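Oxidored_FMN domain-containing protein (PDB 6L6J) is a 6-hydroxypseudooxynicotine amine oxidase that carries FMN and a [4Fe-4S] cluster and probably uses its flavin to oxidise its substrate. Local coordinates at residues A32-T36 with L72-R76; T61-S67 with V102-A107. All coordinates share one frame; numbering follows the deposited sequence.

Contact 1 (A32-T36 with L72-R76); sequences AMGMT and LPDPR. With SO4 (sulfate ion), chain G.
Ala32 and Pro73 meet where the loops after the first two strands of the TIM barrel pack together, segment 32-36 after strand 24-26 and segment 72-76 after strand 55-62. No direct hydrogen bond links the segments, and most of the contact is apolar. At one end Ala32 CB rests on Leu72 CD1 at 3.6 Å. In the middle Pro73 CG faces Ala32 O, while Pro73 CB approaches Gly34 N to 3.7 Å, an approach that a side chain at Gly34 would obstruct, since a beta carbon there would run into Pro73 CB. At the other end Met35 is bent at chi2 (-43°) and again at chi3, which folds Met35 SD over the partner loop, 3.7 Å from Pro75 CA. Met35 CG also runs against Arg76 CD at 4.0 Å.

The polar link between the loops is indirect: a water accepts a bond from Ala32 N (3.0 Å) and can donate to Pro73 O, so that it can bridge them. Asp74, between the packed prolines, turns away from the partner loop and lies close to the FMN-binding Glu60. The polar end of Arg76 turns to partners outside the two loops: the Tyr82 hydroxyl and a sulfate, where Arg76 NH1 donates to sulfate O3 over 3.3 Å.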
loop_
_atom_site.group_PDB
_atom_site.type_symbol
_atom_site.label_atom_id
_atom_site.label_comp_id
_atom_site.label_asym_id
_atom_site.label_seq_id
_atom_site.Cartn_x
_atom_site.Cartn_y
_atom_site.Cartn_z
ATOM N N ALA A 32 3.520 -7.258 8.298
ATOM C CA ALA A 32 2.897 -7.208 9.644
ATOM C C ALA A 32 2.458 -8.600 10.110
ATOM O O ALA A 32 1.467 -8.695 10.829
ATOM C CB ALA A 32 1.735 -6.247 9.641
ATOM N N MET A 33 3.134 -9.636 9.635
ATOM C CA MET A 33 3.187 -10.994 10.228
ATOM C C MET A 33 4.619 -11.153 10.729
ATOM O O MET A 33 5.562 -10.888 9.910
ATOM C CB MET A 33 2.940 -12.093 9.186
ATOM C CG MET A 33 1.915 -11.757 8.148
ATOM S SD MET A 33 2.392 -12.363 6.518
ATOM C CE MET A 33 0.907 -11.934 5.609
ATOM N N GLY A 34 4.819 -11.523 11.981
ATOM C CA GLY A 34 6.191 -11.594 12.520
ATOM C C GLY A 34 6.627 -13.036 12.671
ATOM O O GLY A 34 6.194 -13.875 11.846
ATOM N N MET A 35 7.387 -13.310 13.734
ATOM C CA MET A 35 7.703 -14.681 14.203
ATOM C C MET A 35 6.439 -15.275 14.814
ATOM O O MET A 35 6.319 -16.514 14.896
ATOM C CB MET A 35 8.825 -14.654 15.245
ATOM C CG MET A 35 10.011 -13.834 14.786
ATOM S SD MET A 35 10.438 -14.159 13.041
ATOM C CE MET A 35 11.641 -15.475 13.267
ATOM N N THR A 36 5.521 -14.398 15.193
ATOM C CA THR A 36 4.245 -14.742 15.856
ATOM C C THR A 36 3.301 -15.366 14.810
ATOM O O THR A 36 2.399 -16.098 15.217
ATOM C CB THR A 36 3.777 -13.504 16.631
ATOM O OG1 THR A 36 4.366 -12.343 16.040
ATOM C CG2 THR A 36 4.224 -13.522 18.076
ATOM N N LEU A 72 3.967 -3.253 15.772
ATOM C CA LEU A 72 4.139 -3.921 14.445
ATOM C C LEU A 72 4.983 -5.195 14.603
ATOM O O LEU A 72 6.119 -5.143 15.069
ATOM C CB LEU A 72 4.776 -2.932 13.456
ATOM C CG LEU A 72 5.233 -3.508 12.110
ATOM C CD1 LEU A 72 4.068 -4.094 11.318
ATOM C CD2 LEU A 72 5.976 -2.469 11.287
ATOM N N PRO A 73 4.456 -6.394 14.264
ATOM C CA PRO A 73 5.254 -7.614 14.304
ATOM C C PRO A 73 6.189 -7.745 13.089
ATOM O O PRO A 73 5.684 -7.750 11.981
ATOM C CB PRO A 73 4.224 -8.752 14.331
ATOM C CG PRO A 73 2.959 -8.164 13.766
ATOM C CD PRO A 73 3.066 -6.655 13.880
ATOM N N ASP A 74 7.494 -7.876 13.359
ATOM C CA ASP A 74 8.609 -7.950 12.385
ATOM C C ASP A 74 9.378 -9.254 12.561
ATOM O O ASP A 74 9.336 -9.854 13.633
ATOM C CB ASP A 74 9.606 -6.812 12.592
ATOM C CG ASP A 74 9.153 -5.517 11.972
ATOM O OD1 ASP A 74 8.189 -5.590 11.159
ATOM O OD2 ASP A 74 9.765 -4.452 12.309
ATOM N N PRO A 75 10.139 -9.708 11.540
ATOM C CA PRO A 75 11.155 -10.735 11.738
ATOM C C PRO A 75 12.215 -10.244 12.725
ATOM O O PRO A 75 12.377 -9.049 12.839
ATOM C CB PRO A 75 11.797 -10.935 10.359
ATOM C CG PRO A 75 10.759 -10.428 9.408
ATOM C CD PRO A 75 10.039 -9.307 10.138
ATOM N N ARG A 76 12.899 -11.175 13.386
ATOM C CA ARG A 76 13.992 -10.877 14.350
ATOM C C ARG A 76 15.183 -11.802 14.077
ATOM O O ARG A 76 14.975 -12.986 13.753
ATOM C CB ARG A 76 13.489 -11.068 15.781
ATOM C CG ARG A 76 12.297 -10.195 16.156
ATOM C CD ARG A 76 11.361 -10.896 17.134
ATOM N NE ARG A 76 10.650 -9.942 17.954
ATOM C CZ ARG A 76 10.278 -10.133 19.210
ATOM N NH1 ARG A 76 10.541 -11.275 19.833
ATOM N NH2 ARG A 76 9.676 -9.149 19.859
HETATM S S SO4 G . 9.791 -13.121 23.237
HETATM O O1 SO4 G . 10.417 -14.207 22.500
HETATM O O2 SO4 G . 9.766 -13.432 24.642
HETATM O O3 SO4 G . 10.520 -11.898 23.041
HETATM O O4 SO4 G . 8.440 -12.937 22.779
HETATM O O HOH W 1 6.254 -6.870 9.370
#

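Contact 2 (T61-S67 with V102-A107); sequences TMIHETS and VELAHA. With FMN (flavin mononucleotide), chain B; SO4 (sulfate ion), chain F.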
loop_
_atom_site.group_PDB
_atom_site.type_symbol
_atom_site.label_atom_id
_atom_site.label_comp_id
_atom_site.label_asym_id
_atom_site.label_seq_id
_atom_site.Cartn_x
_atom_site.Cartn_y
_atom_site.Cartn_z
ATOM N N THR A 61 14.407 -6.572 9.633
ATOM C CA THR A 61 14.658 -7.740 10.514
ATOM C C THR A 61 15.516 -7.280 11.695
ATOM O O THR A 61 16.711 -6.986 11.483
ATOM C CB THR A 61 15.291 -8.869 9.704
ATOM O OG1 THR A 61 14.283 -9.222 8.759
ATOM C CG2 THR A 61 15.722 -10.047 10.548
ATOM N N MET A 62 14.925 -7.192 12.878
ATOM C CA MET A 62 15.519 -6.444 14.010
ATOM C C MET A 62 16.788 -7.153 14.485
ATOM O O MET A 62 16.710 -8.365 14.790
ATOM C CB MET A 62 14.509 -6.339 15.155
ATOM C CG MET A 62 13.261 -5.583 14.735
ATOM S SD MET A 62 13.643 -3.887 14.257
ATOM C CE MET A 62 13.566 -3.944 12.484
ATOM N N ILE A 63 17.892 -6.419 14.609
ATOM C CA ILE A 63 19.219 -6.991 14.996
ATOM C C ILE A 63 19.445 -7.006 16.515
ATOM O O ILE A 63 20.498 -7.513 16.923
ATOM C CB ILE A 63 20.349 -6.238 14.281
ATOM C CG1 ILE A 63 20.502 -4.805 14.789
ATOM C CG2 ILE A 63 20.127 -6.286 12.783
ATOM C CD1 ILE A 63 21.848 -4.202 14.475
ATOM N N HIS A 64 18.523 -6.464 17.318
ATOM C CA HIS A 64 18.675 -6.312 18.795
ATOM C C HIS A 64 17.366 -5.810 19.417
ATOM O O HIS A 64 16.617 -5.092 18.721
ATOM C CB HIS A 64 19.831 -5.346 19.116
ATOM C CG HIS A 64 20.305 -5.410 20.525
ATOM N ND1 HIS A 64 19.971 -4.463 21.455
ATOM C CD2 HIS A 64 21.079 -6.319 21.162
ATOM C CE1 HIS A 64 20.521 -4.784 22.605
ATOM N NE2 HIS A 64 21.197 -5.930 22.454
ATOM N N GLU A 65 17.171 -6.102 20.706
ATOM C CA GLU A 65 15.960 -5.792 21.535
ATOM C C GLU A 65 15.715 -4.269 21.638
ATOM O O GLU A 65 14.539 -3.853 21.885
ATOM C CB GLU A 65 16.129 -6.425 22.925
ATOM C CG GLU A 65 16.283 -7.943 22.895
ATOM C CD GLU A 65 17.704 -8.514 22.862
ATOM O OE1 GLU A 65 18.549 -8.026 22.053
ATOM O OE2 GLU A 65 17.971 -9.468 23.657
ATOM N N THR A 66 16.773 -3.468 21.480
ATOM C CA THR A 66 16.731 -1.985 21.464
ATOM C C THR A 66 16.140 -1.465 20.137
ATOM O O THR A 66 16.023 -0.214 19.998
ATOM C CB THR A 66 18.132 -1.384 21.676
ATOM O OG1 THR A 66 19.043 -1.796 20.644
ATOM C CG2 THR A 66 18.716 -1.749 23.021
ATOM N N SER A 67 15.789 -2.349 19.193
ATOM C CA SER A 67 15.218 -1.941 17.886
ATOM C C SER A 67 13.871 -2.620 17.630
ATOM O O SER A 67 13.882 -3.782 17.210
ATOM C CB SER A 67 16.182 -2.226 16.766
ATOM O OG SER A 67 15.549 -2.010 15.523
ATOM N N VAL A 102 17.493 -10.472 3.278
ATOM C CA VAL A 102 16.904 -10.076 4.583
ATOM C C VAL A 102 17.390 -8.663 4.910
ATOM O O VAL A 102 18.619 -8.422 4.851
ATOM C CB VAL A 102 17.249 -11.084 5.689
ATOM C CG1 VAL A 102 18.749 -11.232 5.893
ATOM C CG2 VAL A 102 16.572 -10.730 6.999
ATOM N N GLU A 103 16.457 -7.769 5.235
ATOM C CA GLU A 103 16.805 -6.382 5.586
ATOM C C GLU A 103 17.128 -6.324 7.083
ATOM O O GLU A 103 16.284 -5.890 7.855
ATOM C CB GLU A 103 15.681 -5.454 5.145
ATOM C CG GLU A 103 16.115 -4.009 5.007
ATOM C CD GLU A 103 14.962 -3.050 4.805
ATOM O OE1 GLU A 103 15.104 -2.188 3.936
ATOM O OE2 GLU A 103 13.922 -3.168 5.536
ATOM N N LEU A 104 18.311 -6.784 7.474
ATOM C CA LEU A 104 18.844 -6.583 8.843
ATOM C C LEU A 104 18.793 -5.090 9.152
ATOM O O LEU A 104 19.341 -4.311 8.365
ATOM C CB LEU A 104 20.270 -7.130 8.919
ATOM C CG LEU A 104 20.371 -8.658 8.908
ATOM C CD1 LEU A 104 21.802 -9.097 9.204
ATOM C CD2 LEU A 104 19.398 -9.290 9.906
ATOM N N ALA A 105 18.121 -4.736 10.250
ATOM C CA ALA A 105 17.690 -3.352 10.564
ATOM C C ALA A 105 17.932 -3.037 12.037
ATOM O O ALA A 105 17.650 -3.896 12.876
ATOM C CB ALA A 105 16.226 -3.204 10.228
ATOM N N HIS A 106 18.405 -1.827 12.330
ATOM C CA HIS A 106 18.368 -1.240 13.696
ATOM C C HIS A 106 17.725 0.142 13.594
ATOM O O HIS A 106 18.280 0.981 12.854
ATOM C CB HIS A 106 19.747 -1.200 14.379
ATOM C CG HIS A 106 19.624 -0.916 15.836
ATOM N ND1 HIS A 106 19.130 0.294 16.309
ATOM C CD2 HIS A 106 19.848 -1.684 16.923
ATOM C CE1 HIS A 106 19.092 0.269 17.625
ATOM N NE2 HIS A 106 19.506 -0.945 18.028
ATOM N N ALA A 107 16.628 0.355 14.327
ATOM C CA ALA A 107 15.650 1.435 14.087
ATOM C C ALA A 107 16.148 2.756 14.688
ATOM O O ALA A 107 15.524 3.783 14.442
ATOM C CB ALA A 107 14.306 1.019 14.639
HETATM N N1 FMN B . 10.878 -0.614 2.813
HETATM C C2 FMN B . 11.828 -1.040 3.706
HETATM O O2 FMN B . 12.998 -0.703 3.499
HETATM N N3 FMN B . 11.587 -1.822 4.767
HETATM C C4 FMN B . 10.342 -2.252 5.034
HETATM O O4 FMN B . 10.121 -2.966 6.010
HETATM C C4A FMN B . 9.232 -1.821 4.138
HETATM N N5 FMN B . 7.954 -2.214 4.355
HETATM C C5A FMN B . 6.996 -1.860 3.468
HETATM C C6 FMN B . 5.695 -2.323 3.643
HETATM C C7 FMN B . 4.728 -1.973 2.722
HETATM C C7M FMN B . 3.337 -2.421 2.959
HETATM C C8 FMN B . 5.059 -1.153 1.551
HETATM C C8M FMN B . 4.016 -0.730 0.559
HETATM C C9 FMN B . 6.334 -0.691 1.360
HETATM C C9A FMN B . 7.335 -1.018 2.265
HETATM N N10 FMN B . 8.656 -0.595 2.063
HETATM C C10 FMN B . 9.602 -0.984 2.979
HETATM C "C1'" FMN B . 9.067 0.241 0.890
HETATM C "C2'" FMN B . 9.258 -0.624 -0.342
HETATM O "O2'" FMN B . 10.380 -1.452 -0.094
HETATM C "C3'" FMN B . 9.513 0.176 -1.584
HETATM O "O3'" FMN B . 10.756 0.865 -1.440
HETATM C "C4'" FMN B . 8.414 1.183 -1.920
HETATM O "O4'" FMN B . 7.111 0.578 -1.741
HETATM C "C5'" FMN B . 8.579 1.731 -3.331
HETATM O "O5'" FMN B . 8.470 0.651 -4.242
HETATM P P FMN B . 7.051 0.304 -4.940
HETATM O O1P FMN B . 6.697 1.510 -5.781
HETATM O O2P FMN B . 7.379 -0.929 -5.723
HETATM O O3P FMN B . 6.088 0.059 -3.794
HETATM S S SO4 F . 23.936 -7.665 24.401
HETATM O O1 SO4 F . 24.266 -8.573 23.335
HETATM O O2 SO4 F . 24.258 -8.278 25.680
HETATM O O3 SO4 F . 24.685 -6.441 24.224
HETATM O O4 SO4 F . 22.522 -7.380 24.363
#
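Thr61 and Leu104 pair in the parallel sheet of the TIM barrel, where strands 55-62 and 99-105 are joined through helix 83-94 as a beta-alpha-beta unit. This is the tight part. Thr61 N donates to Glu103 O at 2.7 Å, Ala105 N returns a bond to Thr61 O, and Ile63 N carries the pairing past the strand end to Ala105 O. On one face of the sheet Thr61 CG2 packs 3.8 Å from Leu104 CD2; on the other Met62, its placement less certain, brings CE toward Ala105 CB. Glu103 is extended beyond CG and takes the flavin N3-H on OE2 (FMN N3 to Glu103 OE2, 2.8 Å).

Beyond the strands the His106 ring, its CG anti to the backbone N (chi1 -166°), is held from several directions. Ser67 CB sits over the ring centre in a CH-pi contact, Ile63 CG1 lies at the edge, and Thr66 OG1 reaches His106 NE2 in plane at 2.8 Å; Gly108 N bonds ND1. A leucine here would probably leave Thr66 OG1 without this partner and Ser67 CB without a ring to cover.

The contact thins out at partly exposed His64, whose CB only just approaches the His106 ring and whose imidazole leads away from segment 102-107. His64 ND1 bonds the same Thr66 OG1 at 2.9 Å, the ring stacks with Trp151, and His64 NE2 donates almost straight (175°) to sulfate O4, 2.7 Å away.

Both contacts belong to the TIM barrel, on the same side of the chain's centre and about 11 Å apart between centres, and strand 55-62 with its following loop serves both. Contact 2 is buried and includes paired barrel strands, so it combines backbone pairing with side-chain bonds and packing around a histidine, and one strand brings a residue to the flavin. Contact 1, partly buried, joins two loops by apolar packing and a possible water bridge. They meet directly: Pro75 O probably accepts a hydrogen bond from Met62 N, and Pro75 CB packs against Thr61 OG1, which joins the two contacts at Pro75. A sulfate, probably from the crystallisation liquor, sits beside each contact.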